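Local coordinates for FERM, RhoGEF and pleckstrin domain-containing protein 2 (Mus musculus, PDB 4GYV) that acts as a guanine nucleotide exchange factor that activates RAC1, the chain here being its DH (RhoGEF) domain, at residues Ala74-Pro79 with Asp87-Gly92; Glu14-Glu19 with Gly64-Val69. All blocks are in the same frame, centred on the assembly; numbering follows the deposited sequence.

Contact 1 (Ala74-Pro79 with Asp87-Gly92); sequences ALWEGP and DHQRIG
Trp76 lays one face of its indole against the backbone of Gln89 and Arg90, and this is the tightly packed half of the contact. The Gln89 CA sits over the five-membered ring, 3.7 Å from its centroid and 10° off the normal, a CH-pi contact, while the Arg90 N stands above the rim of the same face, 3.5 Å from Trp76 CZ3. With CG anti to the carbonyl carbon (chi1 -69°), Gln89 passes its CG over that face too, 3.3 Å from Trp76 CD1, and runs on extended at a slant to the indole, its amide plane tilted only 14° from the ring. In the all-helical DH domain, these residues bring the C-terminal end of helix 56-77 against the turn that leaves helix 82-88 and leads into helix 92-102. Were Trp76 an alanine, the backbone of Gln89 and Arg90 would probably lose the surface it lies on, and Tyr9 its edge-to-face ring partner. The outer half is looser and partly exposed: Leu75 CD1 rests over the His88 imidazole, 3.8 Å from the ring centroid, with Leu75 CD2 3.7 Å from His88 CE1. The CB of Arg90 points away from the helix end, and its guanidinium forms salt bridges with Asp93 and Asp180.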
ATOM      1  N   ALA A  74      -1.212 -17.782   0.426  1.00 49.51           N
ATOM      2  CA  ALA A  74       0.243 -17.840   0.509  1.00 56.22           C
ATOM      3  C   ALA A  74       0.701 -19.289   0.672  1.00 58.61           C
ATOM      4  O   ALA A  74       1.775 -19.670   0.216  1.00 62.21           O
ATOM      5  CB  ALA A  74       0.742 -16.964   1.625  1.00 44.93           C
ATOM      6  N   LEU A  75      -0.127 -20.098   1.324  1.00 54.23           N
ATOM      7  CA  LEU A  75       0.170 -21.508   1.465  1.00 55.59           C
ATOM      8  C   LEU A  75       0.037 -22.213   0.119  1.00 62.43           C
ATOM      9  O   LEU A  75       0.792 -23.137  -0.206  1.00 67.71           O
ATOM     10  CB  LEU A  75      -0.768 -22.140   2.484  1.00 56.05           C
ATOM     11  CG  LEU A  75      -0.413 -21.893   3.943  1.00 50.53           C
ATOM     12  CD1 LEU A  75      -1.364 -22.634   4.810  1.00 51.28           C
ATOM     13  CD2 LEU A  75       0.965 -22.340   4.201  1.00 53.10           C
ATOM     14  N   TRP A  76      -0.940 -21.754  -0.652  1.00 57.73           N
ATOM     15  CA  TRP A  76      -1.233 -22.277  -1.975  1.00 54.31           C
ATOM     16  C   TRP A  76      -0.082 -21.932  -2.919  1.00 57.00           C
ATOM     17  O   TRP A  76       0.426 -22.802  -3.626  1.00 65.73           O
ATOM     18  CB  TRP A  76      -2.555 -21.675  -2.453  1.00 48.78           C
ATOM     19  CG  TRP A  76      -3.158 -22.322  -3.646  1.00 54.00           C
ATOM     20  CD1 TRP A  76      -2.508 -22.960  -4.653  1.00 50.54           C
ATOM     21  CD2 TRP A  76      -4.552 -22.374  -3.970  1.00 56.01           C
ATOM     22  NE1 TRP A  76      -3.409 -23.412  -5.589  1.00 52.99           N
ATOM     23  CE2 TRP A  76      -4.671 -23.068  -5.194  1.00 51.64           C
ATOM     24  CE3 TRP A  76      -5.712 -21.906  -3.341  1.00 47.04           C
ATOM     25  CZ2 TRP A  76      -5.901 -23.313  -5.801  1.00 49.49           C
ATOM     26  CZ3 TRP A  76      -6.938 -22.152  -3.941  1.00 44.34           C
ATOM     27  CH2 TRP A  76      -7.021 -22.845  -5.166  1.00 51.23           C
ATOM     28  N   GLU A  77       0.332 -20.668  -2.883  1.00 55.57           N
ATOM     29  CA  GLU A  77       1.388 -20.117  -3.734  1.00 62.77           C
ATOM     30  C   GLU A  77       2.783 -20.627  -3.343  1.00 66.51           C
ATOM     31  O   GLU A  77       3.688 -20.659  -4.174  1.00 73.77           O
ATOM     32  CB  GLU A  77       1.376 -18.575  -3.675  1.00 62.42           C
ATOM     33  CG  GLU A  77       0.160 -17.888  -4.300  1.00 61.44           C
ATOM     34  CD  GLU A  77       0.131 -16.371  -4.064  1.00 77.38           C
ATOM     35  OE1 GLU A  77      -0.970 -15.791  -4.058  1.00 83.38           O
ATOM     36  OE2 GLU A  77       1.200 -15.743  -3.891  1.00 86.86           O
ATOM     37  N   GLY A  78       2.951 -21.018  -2.082  1.00 58.43           N
ATOM     38  CA  GLY A  78       4.235 -21.488  -1.586  1.00 59.55           C
ATOM     39  C   GLY A  78       4.430 -22.989  -1.595  1.00 66.01           C
ATOM     40  O   GLY A  78       3.499 -23.749  -1.858  1.00 87.69           O
ATOM     41  N   PRO A  79       5.651 -23.431  -1.292  1.00 66.56           N
ATOM     42  CA  PRO A  79       5.971 -24.861  -1.391  1.00 80.55           C
ATOM     43  C   PRO A  79       5.310 -25.614  -0.244  1.00 87.39           C
ATOM     44  O   PRO A  79       5.322 -25.162   0.898  1.00 97.40           O
ATOM     45  CB  PRO A  79       7.489 -24.885  -1.250  1.00 65.42           C
ATOM     46  CG  PRO A  79       7.786 -23.724  -0.360  1.00 64.51           C
ATOM     47  CD  PRO A  79       6.755 -22.659  -0.698  1.00 60.83           C
ATOM     48  N   ASP A  87      -4.822 -29.682   0.917  1.00 70.98           N
ATOM     49  CA  ASP A  87      -5.459 -28.769   1.865  1.00 67.79           C
ATOM     50  C   ASP A  87      -5.070 -27.333   1.621  1.00 66.09           C
ATOM     51  O   ASP A  87      -5.887 -26.426   1.802  1.00 65.53           O
ATOM     52  CB  ASP A  87      -5.055 -29.127   3.283  1.00 78.74           C
ATOM     53  CG  ASP A  87      -5.559 -30.488   3.692  1.00104.65           C
ATOM     54  OD1 ASP A  87      -6.683 -30.840   3.253  1.00111.81           O
ATOM     55  OD2 ASP A  87      -4.832 -31.200   4.433  1.00108.85           O
ATOM     56  N   HIS A  88      -3.815 -27.129   1.233  1.00 61.72           N
ATOM     57  CA  HIS A  88      -3.325 -25.797   0.905  1.00 56.07           C
ATOM     58  C   HIS A  88      -3.837 -25.316  -0.430  1.00 58.35           C
ATOM     59  O   HIS A  88      -3.854 -24.127  -0.678  1.00 57.34           O
ATOM     60  CB  HIS A  88      -1.794 -25.756   0.869  1.00 59.23           C
ATOM     61  CG  HIS A  88      -1.147 -25.883   2.212  1.00 63.66           C
ATOM     62  ND1 HIS A  88       0.218 -25.875   2.377  1.00 67.68           N
ATOM     63  CD2 HIS A  88      -1.673 -26.017   3.451  1.00 67.11           C
ATOM     64  CE1 HIS A  88       0.508 -26.008   3.658  1.00 74.52           C
ATOM     65  NE2 HIS A  88      -0.622 -26.096   4.332  1.00 72.15           N
ATOM     66  N   GLN A  89      -4.224 -26.226  -1.317  1.00 68.60           N
ATOM     67  CA  GLN A  89      -4.573 -25.787  -2.666  1.00 62.68           C
ATOM     68  C   GLN A  89      -6.066 -25.770  -2.928  1.00 63.37           C
ATOM     69  O   GLN A  89      -6.569 -26.313  -3.919  1.00 67.39           O
ATOM     70  CB  GLN A  89      -3.767 -26.548  -3.694  1.00 53.53           C
ATOM     71  CG  GLN A  89      -2.336 -26.109  -3.569  1.00 84.09           C
ATOM     72  CD  GLN A  89      -1.348 -26.919  -4.349  1.00 89.59           C
ATOM     73  OE1 GLN A  89      -1.717 -27.717  -5.203  1.00 57.86           O
ATOM     74  NE2 GLN A  89      -0.061 -26.712  -4.059  1.00 97.83           N
ATOM     75  N   ARG A  90      -6.765 -25.098  -2.021  1.00 54.68           N
ATOM     76  CA  ARG A  90      -8.204 -24.965  -2.113  1.00 59.59           C
ATOM     77  C   ARG A  90      -8.632 -23.778  -1.290  1.00 56.67           C
ATOM     78  O   ARG A  90      -7.829 -23.221  -0.555  1.00 58.20           O
ATOM     79  CB  ARG A  90      -8.879 -26.225  -1.611  1.00 51.23           C
ATOM     80  CG  ARG A  90      -8.453 -26.590  -0.256  1.00 57.97           C
ATOM     81  CD  ARG A  90      -9.436 -27.538   0.328  1.00 77.86           C
ATOM     82  NE  ARG A  90      -9.298 -27.628   1.779  1.00 99.52           N
ATOM     83  CZ  ARG A  90     -10.305 -27.955   2.581  1.00102.11           C
ATOM     84  NH1 ARG A  90     -10.107 -28.018   3.902  1.00102.62           N
ATOM     85  NH2 ARG A  90     -11.513 -28.200   2.044  1.00 84.79           N
ATOM     86  N   ILE A  91      -9.902 -23.406  -1.406  1.00 58.00           N
ATOM     87  CA  ILE A  91     -10.382 -22.153  -0.846  1.00 55.75           C
ATOM     88  C   ILE A  91     -11.795 -22.314  -0.279  1.00 60.38           C
ATOM     89  O   ILE A  91     -12.261 -21.490   0.519  1.00 66.17           O
ATOM     90  CB  ILE A  91     -10.381 -21.058  -1.934  1.00 48.63           C
ATOM     91  CG1 ILE A  91     -10.580 -19.679  -1.330  1.00 50.18           C
ATOM     92  CG2 ILE A  91     -11.486 -21.327  -2.946  1.00 48.20           C
ATOM     93  CD1 ILE A  91      -9.501 -19.293  -0.413  1.00 64.54           C
ATOM     94  N   GLY A  92     -12.459 -23.393  -0.679  1.00 57.71           N
ATOM     95  CA  GLY A  92     -13.880 -23.575  -0.422  1.00 60.31           C
ATOM     96  C   GLY A  92     -14.280 -23.691   1.034  1.00 61.20           C
ATOM     97  O   GLY A  92     -15.365 -23.267   1.416  1.00 62.09           O
TER

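Contact 2 (Glu14-Glu19 with Gly64-Val69); sequences EILATE and GFLHEV
Leu16 and Leu66 both carry CG anti to the backbone N (chi1 179° and 171°), which swings each side chain into the space between the helices, where the two lie crosswise and Leu16 CD1 meets Leu66 CD1 at 3.5 Å. Leu16 CD1 also packs on Val69 CG1, at 3.7 Å, the two side chains lying alongside and pointing opposite ways. Glu19 bends at chi2 and brings its carboxylate to the edge of the Phe65 ring, with Glu19 OE2 3.3 Å from Phe65 CD2 and the two planes nearly perpendicular. Arg156 and Tyr160 bind OE1 of this buried carboxylate, His62 binds OE2, and the arginine would probably help to keep it ionised. Ile15 CG2 approaches the same ring obliquely, 4.2 Å from Phe65 CZ, whereas Val69 CG2 lies over one of its faces. The result is an apolar seam with a charged group at one end, joining two long helices of the DH helical bundle whose local axes come within 10.0 Å and run roughly antiparallel, at 138° between their N-to-C directions. Helix 92-102 packs against this seam through Leu95, which touches Ile15 and Phe65, while helix 152-170 supplies the arginine and tyrosine.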
ATOM      1  N   GLU A  14      -8.222 -13.776  -7.532  1.00 49.76           N
ATOM      2  CA  GLU A  14      -9.152 -12.698  -7.849  1.00 47.30           C
ATOM      3  C   GLU A  14      -9.969 -12.304  -6.604  1.00 56.27           C
ATOM      4  O   GLU A  14     -10.201 -11.123  -6.349  1.00 48.53           O
ATOM      5  CB  GLU A  14     -10.074 -13.081  -9.029  1.00 42.76           C
ATOM      6  CG  GLU A  14      -9.405 -13.085 -10.432  1.00 40.69           C
ATOM      7  CD  GLU A  14     -10.207 -13.858 -11.518  1.00 67.70           C
ATOM      8  OE1 GLU A  14     -11.347 -14.298 -11.228  1.00 68.06           O
ATOM      9  OE2 GLU A  14      -9.711 -14.018 -12.671  1.00 61.43           O
ATOM     10  N   ILE A  15     -10.397 -13.294  -5.820  1.00 52.61           N
ATOM     11  CA  ILE A  15     -11.108 -13.017  -4.577  1.00 44.61           C
ATOM     12  C   ILE A  15     -10.240 -12.194  -3.629  1.00 47.86           C
ATOM     13  O   ILE A  15     -10.665 -11.184  -3.075  1.00 50.64           O
ATOM     14  CB  ILE A  15     -11.522 -14.313  -3.880  1.00 44.33           C
ATOM     15  CG1 ILE A  15     -12.620 -15.025  -4.669  1.00 46.79           C
ATOM     16  CG2 ILE A  15     -12.051 -14.062  -2.463  1.00 38.30           C
ATOM     17  CD1 ILE A  15     -12.912 -16.393  -4.075  1.00 50.78           C
ATOM     18  N   LEU A  16      -9.005 -12.623  -3.462  1.00 48.47           N
ATOM     19  CA  LEU A  16      -8.083 -11.942  -2.577  1.00 45.36           C
ATOM     20  C   LEU A  16      -7.790 -10.519  -3.022  1.00 45.05           C
ATOM     21  O   LEU A  16      -7.973  -9.580  -2.265  1.00 46.43           O
ATOM     22  CB  LEU A  16      -6.779 -12.715  -2.523  1.00 46.68           C
ATOM     23  CG  LEU A  16      -5.743 -12.050  -1.635  1.00 46.36           C
ATOM     24  CD1 LEU A  16      -6.311 -12.019  -0.263  1.00 53.85           C
ATOM     25  CD2 LEU A  16      -4.467 -12.829  -1.626  1.00 35.18           C
ATOM     26  N   ALA A  17      -7.319 -10.362  -4.247  1.00 44.50           N
ATOM     27  CA  ALA A  17      -6.944  -9.039  -4.722  1.00 41.88           C
ATOM     28  C   ALA A  17      -8.113  -8.075  -4.639  1.00 51.90           C
ATOM     29  O   ALA A  17      -7.943  -6.924  -4.248  1.00 59.37           O
ATOM     30  CB  ALA A  17      -6.413  -9.100  -6.143  1.00 37.02           C
ATOM     31  N   THR A  18      -9.300  -8.538  -4.998  1.00 44.85           N
ATOM     32  CA  THR A  18     -10.451  -7.661  -4.941  1.00 45.75           C
ATOM     33  C   THR A  18     -10.925  -7.383  -3.513  1.00 48.33           C
ATOM     34  O   THR A  18     -11.482  -6.329  -3.246  1.00 57.67           O
ATOM     35  CB  THR A  18     -11.620  -8.148  -5.839  1.00 32.14           C
ATOM     36  OG1 THR A  18     -12.102  -9.419  -5.388  1.00 39.29           O
ATOM     37  CG2 THR A  18     -11.177  -8.228  -7.273  1.00 37.78           C
ATOM     38  N   GLU A  19     -10.701  -8.316  -2.598  1.00 47.08           N
ATOM     39  CA  GLU A  19     -11.029  -8.074  -1.190  1.00 48.85           C
ATOM     40  C   GLU A  19     -10.183  -6.945  -0.570  1.00 50.10           C
ATOM     41  O   GLU A  19     -10.728  -6.076   0.119  1.00 42.78           O
ATOM     42  CB  GLU A  19     -10.876  -9.343  -0.347  1.00 38.73           C
ATOM     43  CG  GLU A  19     -11.506  -9.228   1.030  1.00 40.82           C
ATOM     44  CD  GLU A  19     -13.050  -9.326   0.986  1.00 52.28           C
ATOM     45  OE1 GLU A  19     -13.627  -9.540  -0.108  1.00 54.75           O
ATOM     46  OE2 GLU A  19     -13.689  -9.192   2.053  1.00 48.04           O
ATOM     47  N   GLY A  64     -11.742 -10.177   8.798  1.00 43.74           N
ATOM     48  CA  GLY A  64     -11.492 -11.530   9.237  1.00 49.92           C
ATOM     49  C   GLY A  64     -11.408 -12.427   8.024  1.00 58.91           C
ATOM     50  O   GLY A  64     -10.592 -13.342   7.960  1.00 57.77           O
ATOM     51  N   PHE A  65     -12.265 -12.152   7.055  1.00 56.91           N
ATOM     52  CA  PHE A  65     -12.279 -12.902   5.819  1.00 51.35           C
ATOM     53  C   PHE A  65     -10.965 -12.739   5.064  1.00 53.11           C
ATOM     54  O   PHE A  65     -10.372 -13.711   4.594  1.00 52.08           O
ATOM     55  CB  PHE A  65     -13.429 -12.411   4.956  1.00 48.85           C
ATOM     56  CG  PHE A  65     -13.579 -13.158   3.685  1.00 52.31           C
ATOM     57  CD1 PHE A  65     -13.553 -14.538   3.679  1.00 53.11           C
ATOM     58  CD2 PHE A  65     -13.742 -12.486   2.483  1.00 51.99           C
ATOM     59  CE1 PHE A  65     -13.694 -15.244   2.493  1.00 54.87           C
ATOM     60  CE2 PHE A  65     -13.884 -13.185   1.300  1.00 51.98           C
ATOM     61  CZ  PHE A  65     -13.869 -14.569   1.309  1.00 50.63           C
ATOM     62  N   LEU A  66     -10.514 -11.500   4.940  1.00 46.64           N
ATOM     63  CA  LEU A  66      -9.299 -11.231   4.200  1.00 45.72           C
ATOM     64  C   LEU A  66      -8.151 -11.944   4.868  1.00 46.44           C
ATOM     65  O   LEU A  66      -7.282 -12.507   4.218  1.00 53.64           O
ATOM     66  CB  LEU A  66      -9.013  -9.736   4.144  1.00 40.50           C
ATOM     67  CG  LEU A  66      -7.645  -9.339   3.571  1.00 40.96           C
ATOM     68  CD1 LEU A  66      -7.507  -9.838   2.162  1.00 32.68           C
ATOM     69  CD2 LEU A  66      -7.430  -7.825   3.615  1.00 33.13           C
ATOM     70  N   HIS A  67      -8.167 -11.942   6.187  1.00 42.29           N
ATOM     71  CA  HIS A  67      -7.072 -12.540   6.930  1.00 46.98           C
ATOM     72  C   HIS A  67      -6.935 -14.022   6.618  1.00 50.72           C
ATOM     73  O   HIS A  67      -5.828 -14.542   6.467  1.00 54.10           O
ATOM     74  CB  HIS A  67      -7.292 -12.345   8.414  1.00 39.77           C
ATOM     75  CG  HIS A  67      -6.161 -12.843   9.244  1.00 66.11           C
ATOM     76  ND1 HIS A  67      -6.185 -14.075   9.869  1.00 62.42           N
ATOM     77  CD2 HIS A  67      -4.961 -12.287   9.538  1.00 56.18           C
ATOM     78  CE1 HIS A  67      -5.056 -14.250  10.525  1.00 59.38           C
ATOM     79  NE2 HIS A  67      -4.297 -13.182  10.339  1.00 57.96           N
ATOM     80  N   GLU A  68      -8.080 -14.687   6.515  1.00 49.40           N
ATOM     81  CA  GLU A  68      -8.117 -16.108   6.268  1.00 52.99           C
ATOM     82  C   GLU A  68      -7.748 -16.405   4.815  1.00 56.16           C
ATOM     83  O   GLU A  68      -6.979 -17.329   4.533  1.00 58.45           O
ATOM     84  CB  GLU A  68      -9.490 -16.650   6.626  1.00 40.45           C
ATOM     85  CG  GLU A  68      -9.733 -16.747   8.121  1.00 56.74           C
ATOM     86  CD  GLU A  68     -11.118 -17.292   8.464  1.00 73.09           C
ATOM     87  OE1 GLU A  68     -11.654 -18.108   7.689  1.00 73.77           O
ATOM     88  OE2 GLU A  68     -11.689 -16.887   9.502  1.00 90.73           O
ATOM     89  N   VAL A  69      -8.264 -15.597   3.899  1.00 51.77           N
ATOM     90  CA  VAL A  69      -7.966 -15.791   2.488  1.00 47.70           C
ATOM     91  C   VAL A  69      -6.483 -15.570   2.205  1.00 51.27           C
ATOM     92  O   VAL A  69      -5.889 -16.288   1.412  1.00 54.73           O
ATOM     93  CB  VAL A  69      -8.837 -14.897   1.586  1.00 38.29           C
ATOM     94  CG1 VAL A  69      -8.421 -15.023   0.164  1.00 38.75           C
ATOM     95  CG2 VAL A  69     -10.297 -15.293   1.709  1.00 39.84           C
TER

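Contacts 1 and 2 share helix 56-77, which pairs with helix 7-39 at residues 64-69 and packs its C-terminal end on the turn at residues 87-92. Their centres lie 13 Å apart, with the nearest atoms about 4 Å from each other but not touching. Along the chain they come in series, the long-range pairing of contact 2 closing before the local turn of contact 1 opens. Contact 2 is buried, 10 Å from the chain centre; contact 1 lies 23 Å out and is partly buried. One helix thus links the interior of the DH bundle to its periphery, and a second subunit approaches residues of both contacts.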